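Local coordinates for protein 5'-tyrosyl-DNA phosphodiesterase (Caenorhabditis elegans, PDB 4GEW) that is a member of the endonuclease/exonuclease/phosphatase family, with a DNase I-like fold, and also carries a UBA-like domain, at residues A[303-308]-A[315-320]. Numbering follows the deposited sequence.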
ATOM      1  N   TRP A 303      17.163 -20.083 -22.983  1.00 51.29           N
ATOM      2  CA  TRP A 303      16.727 -21.248 -23.733  1.00 54.15           C
ATOM      3  C   TRP A 303      17.217 -21.043 -25.162  1.00 54.15           C
ATOM      4  O   TRP A 303      16.672 -20.227 -25.896  1.00 55.68           O
ATOM      5  CB  TRP A 303      15.205 -21.362 -23.679  1.00 55.49           C
ATOM      6  CG  TRP A 303      14.645 -22.635 -24.230  1.00 53.47           C
ATOM      7  CD1 TRP A 303      14.517 -23.826 -23.577  1.00 55.85           C
ATOM      8  CD2 TRP A 303      14.099 -22.836 -25.539  1.00 54.72           C
ATOM      9  NE1 TRP A 303      13.938 -24.762 -24.405  1.00 54.51           N
ATOM     10  CE2 TRP A 303      13.675 -24.178 -25.616  1.00 57.59           C
ATOM     11  CE3 TRP A 303      13.935 -22.013 -26.659  1.00 57.71           C
ATOM     12  CZ2 TRP A 303      13.099 -24.716 -26.767  1.00 62.66           C
ATOM     13  CZ3 TRP A 303      13.362 -22.547 -27.798  1.00 59.37           C
ATOM     14  CH2 TRP A 303      12.951 -23.885 -27.843  1.00 62.27           C
ATOM     15  N   ASP A 304      18.258 -21.779 -25.543  1.00 51.03           N
ATOM     16  CA  ASP A 304      19.008 -21.503 -26.767  1.00 53.80           C
ATOM     17  C   ASP A 304      19.347 -22.805 -27.495  1.00 53.69           C
ATOM     18  O   ASP A 304      20.296 -23.497 -27.124  1.00 53.53           O
ATOM     19  CB  ASP A 304      20.304 -20.757 -26.398  1.00 52.44           C
ATOM     20  CG  ASP A 304      21.081 -20.266 -27.611  1.00 60.04           C
ATOM     21  OD1 ASP A 304      20.754 -20.664 -28.745  1.00 64.76           O
ATOM     22  OD2 ASP A 304      22.034 -19.479 -27.428  1.00 60.65           O
ATOM     23  N   THR A 305      18.587 -23.129 -28.539  1.00 50.62           N
ATOM     24  CA  THR A 305      18.800 -24.378 -29.268  1.00 55.35           C
ATOM     25  C   THR A 305      19.973 -24.302 -30.244  1.00 56.06           C
ATOM     26  O   THR A 305      20.368 -25.321 -30.816  1.00 55.13           O
ATOM     27  CB  THR A 305      17.536 -24.834 -30.031  1.00 55.85           C
ATOM     28  OG1 THR A 305      17.243 -23.897 -31.075  1.00 55.02           O
ATOM     29  CG2 THR A 305      16.347 -24.939 -29.083  1.00 56.14           C
ATOM     30  N   PHE A 306      20.509 -23.100 -30.448  1.00 54.66           N
ATOM     31  CA  PHE A 306      21.751 -22.925 -31.206  1.00 56.26           C
ATOM     32  C   PHE A 306      22.924 -23.496 -30.407  1.00 57.10           C
ATOM     33  O   PHE A 306      23.905 -23.971 -30.981  1.00 60.10           O
ATOM     34  CB  PHE A 306      22.036 -21.439 -31.465  1.00 54.79           C
ATOM     35  CG  PHE A 306      21.130 -20.795 -32.483  1.00 54.25           C
ATOM     36  CD1 PHE A 306      20.055 -20.021 -32.082  1.00 53.24           C
ATOM     37  CD2 PHE A 306      21.375 -20.939 -33.839  1.00 55.25           C
ATOM     38  CE1 PHE A 306      19.231 -19.409 -33.019  1.00 48.19           C
ATOM     39  CE2 PHE A 306      20.552 -20.336 -34.778  1.00 56.64           C
ATOM     40  CZ  PHE A 306      19.481 -19.567 -34.363  1.00 53.20           C
ATOM     41  N   LYS A 307      22.816 -23.428 -29.079  1.00 53.27           N
ATOM     42  CA  LYS A 307      23.914 -23.787 -28.181  1.00 59.42           C
ATOM     43  C   LYS A 307      23.590 -25.000 -27.310  1.00 59.12           C
ATOM     44  O   LYS A 307      24.488 -25.689 -26.834  1.00 61.12           O
ATOM     45  CB  LYS A 307      24.275 -22.595 -27.285  1.00 61.78           C
ATOM     46  CG  LYS A 307      25.041 -21.492 -27.989  1.00 67.77           C
ATOM     47  CD  LYS A 307      26.474 -21.919 -28.245  1.00 78.60           C
ATOM     48  CE  LYS A 307      27.260 -20.838 -28.968  1.00 89.08           C
ATOM     49  NZ  LYS A 307      26.767 -20.627 -30.357  1.00 92.14           N
ATOM     50  N   ASN A 308      22.304 -25.242 -27.092  1.00 56.07           N
ATOM     51  CA  ASN A 308      21.849 -26.397 -26.329  1.00 55.50           C
ATOM     52  C   ASN A 308      21.117 -27.360 -27.262  1.00 57.32           C
ATOM     53  O   ASN A 308      20.066 -27.019 -27.814  1.00 53.62           O
ATOM     54  CB  ASN A 308      20.931 -25.941 -25.188  1.00 53.64           C
ATOM     55  CG  ASN A 308      20.583 -27.059 -24.225  1.00 53.58           C
ATOM     56  OD1 ASN A 308      20.255 -28.166 -24.636  1.00 58.79           O
ATOM     57  ND2 ASN A 308      20.659 -26.771 -22.930  1.00 50.62           N
ATOM     58  N   HIS A 315      15.621 -25.192 -37.579  1.00 64.99           N
ATOM     59  CA  HIS A 315      16.232 -23.889 -37.370  1.00 63.17           C
ATOM     60  C   HIS A 315      16.401 -23.639 -35.880  1.00 64.28           C
ATOM     61  O   HIS A 315      15.535 -24.000 -35.081  1.00 63.56           O
ATOM     62  CB  HIS A 315      15.382 -22.778 -37.997  1.00 56.71           C
ATOM     63  CG  HIS A 315      15.434 -22.755 -39.492  1.00 67.01           C
ATOM     64  ND1 HIS A 315      14.428 -22.217 -40.266  1.00 71.95           N
ATOM     65  CD2 HIS A 315      16.367 -23.216 -40.357  1.00 73.95           C
ATOM     66  CE1 HIS A 315      14.738 -22.349 -41.544  1.00 79.06           C
ATOM     67  NE2 HIS A 315      15.910 -22.952 -41.627  1.00 80.44           N
ATOM     68  N   GLY A 316      17.521 -23.028 -35.510  1.00 58.49           N
ATOM     69  CA  GLY A 316      17.754 -22.666 -34.127  1.00 55.41           C
ATOM     70  C   GLY A 316      16.724 -21.667 -33.641  1.00 56.37           C
ATOM     71  O   GLY A 316      16.129 -20.933 -34.434  1.00 59.12           O
ATOM     72  N   ALA A 317      16.505 -21.654 -32.332  1.00 52.23           N
ATOM     73  CA  ALA A 317      15.624 -20.691 -31.694  1.00 48.81           C
ATOM     74  C   ALA A 317      16.288 -20.289 -30.388  1.00 49.43           C
ATOM     75  O   ALA A 317      17.064 -21.065 -29.838  1.00 54.04           O
ATOM     76  CB  ALA A 317      14.277 -21.317 -31.422  1.00 47.97           C
ATOM     77  N   LYS A 318      15.995 -19.087 -29.895  1.00 48.56           N
ATOM     78  CA  LYS A 318      16.540 -18.636 -28.615  1.00 49.60           C
ATOM     79  C   LYS A 318      15.700 -17.536 -27.969  1.00 51.40           C
ATOM     80  O   LYS A 318      15.217 -16.627 -28.645  1.00 53.17           O
ATOM     81  CB  LYS A 318      18.007 -18.201 -28.749  1.00 49.98           C
ATOM     82  CG  LYS A 318      18.250 -17.038 -29.693  1.00 54.57           C
ATOM     83  CD  LYS A 318      19.723 -16.625 -29.702  1.00 54.67           C
ATOM     84  CE  LYS A 318      19.973 -15.537 -30.730  1.00 57.62           C
ATOM     85  NZ  LYS A 318      21.386 -15.070 -30.748  1.00 59.74           N
ATOM     86  N   MET A 319      15.536 -17.628 -26.653  1.00 51.40           N
ATOM     87  CA  MET A 319      14.622 -16.759 -25.918  1.00 52.18           C
ATOM     88  C   MET A 319      15.123 -16.493 -24.495  1.00 51.94           C
ATOM     89  O   MET A 319      15.847 -17.310 -23.919  1.00 52.01           O
ATOM     90  CB  MET A 319      13.231 -17.405 -25.856  1.00 52.68           C
ATOM     91  CG  MET A 319      12.449 -17.392 -27.172  1.00 58.01           C
ATOM     92  SD  MET A 319      11.708 -15.775 -27.485  1.00 67.63           S
ATOM     93  CE  MET A 319      11.039 -15.997 -29.124  1.00 67.61           C
ATOM     94  N   ARG A 320      14.742 -15.346 -23.937  1.00 44.07           N
ATOM     95  CA  ARG A 320      14.982 -15.079 -22.523  1.00 46.67           C
ATOM     96  C   ARG A 320      13.732 -15.473 -21.741  1.00 49.71           C
ATOM     97  O   ARG A 320      12.988 -14.622 -21.243  1.00 52.86           O
ATOM     98  CB  ARG A 320      15.362 -13.611 -22.277  1.00 46.94           C
ATOM     99  CG  ARG A 320      15.865 -13.335 -20.851  1.00 47.06           C
ATOM    100  CD  ARG A 320      16.680 -12.047 -20.748  1.00 46.33           C
ATOM    101  NE  ARG A 320      15.877 -10.826 -20.851  1.00 48.48           N
ATOM    102  CZ  ARG A 320      15.323 -10.202 -19.809  1.00 48.33           C
ATOM    103  NH1 ARG A 320      15.465 -10.691 -18.584  1.00 46.20           N
ATOM    104  NH2 ARG A 320      14.625  -9.089 -19.991  1.00 48.02           N
TER
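Trp-303 and Met-319 face each other as a hydrogen-bonded pair in a short antiparallel ladder at the edge of one sheet of the DNase I-like fold, a worked example of how a side chain can continue a ladder where the strand itself ends. Trp-303 N donates to Met-319 O (3.2 Å), and Met-319 N returns a bond to Trp-303 O. Beside them, Asp-304 and Lys-318 form the non-hydrogen-bonded pair, their side chains lying side by side.

One step on, Thr-305 N still donates to Ala-317 O, but the return bond from Ala-317 N goes to the Thr-305 hydroxyl oxygen rather than to a backbone carbonyl. Thr-305 CB sits 3.8 Å from Ala-317 O; chi1 of 66° then sets OG1 between its own backbone N and carbonyl carbon, turned toward the facing segment, where it accepts from Ala-317 N at 2.7 Å. The other branch, CG2, lies over one face of the Trp-303 indole, near its rim. That indole also meets Ala-317 CB through CZ3, while its NE1 is bonded to Asp-352; Ile-27 of the second subunit packs on both Trp-303 and Ala-317.

Beyond Thr-305 the chain turns away: Asp-304 OD1 accepts from Phe-306 N in an Asx turn, from the anti side and 32° out of the carboxylate plane. Phe-306 swings its ring back over the Gly-316 end of the facing segment, with CE1 against Gly-316 C. Gly-316, with no side chain to intervene, lets the ring approach its backbone, a CH-pi contact in which CA stands over the face, 3.6 Å from the Phe-306 ring centroid and only 14° off the normal.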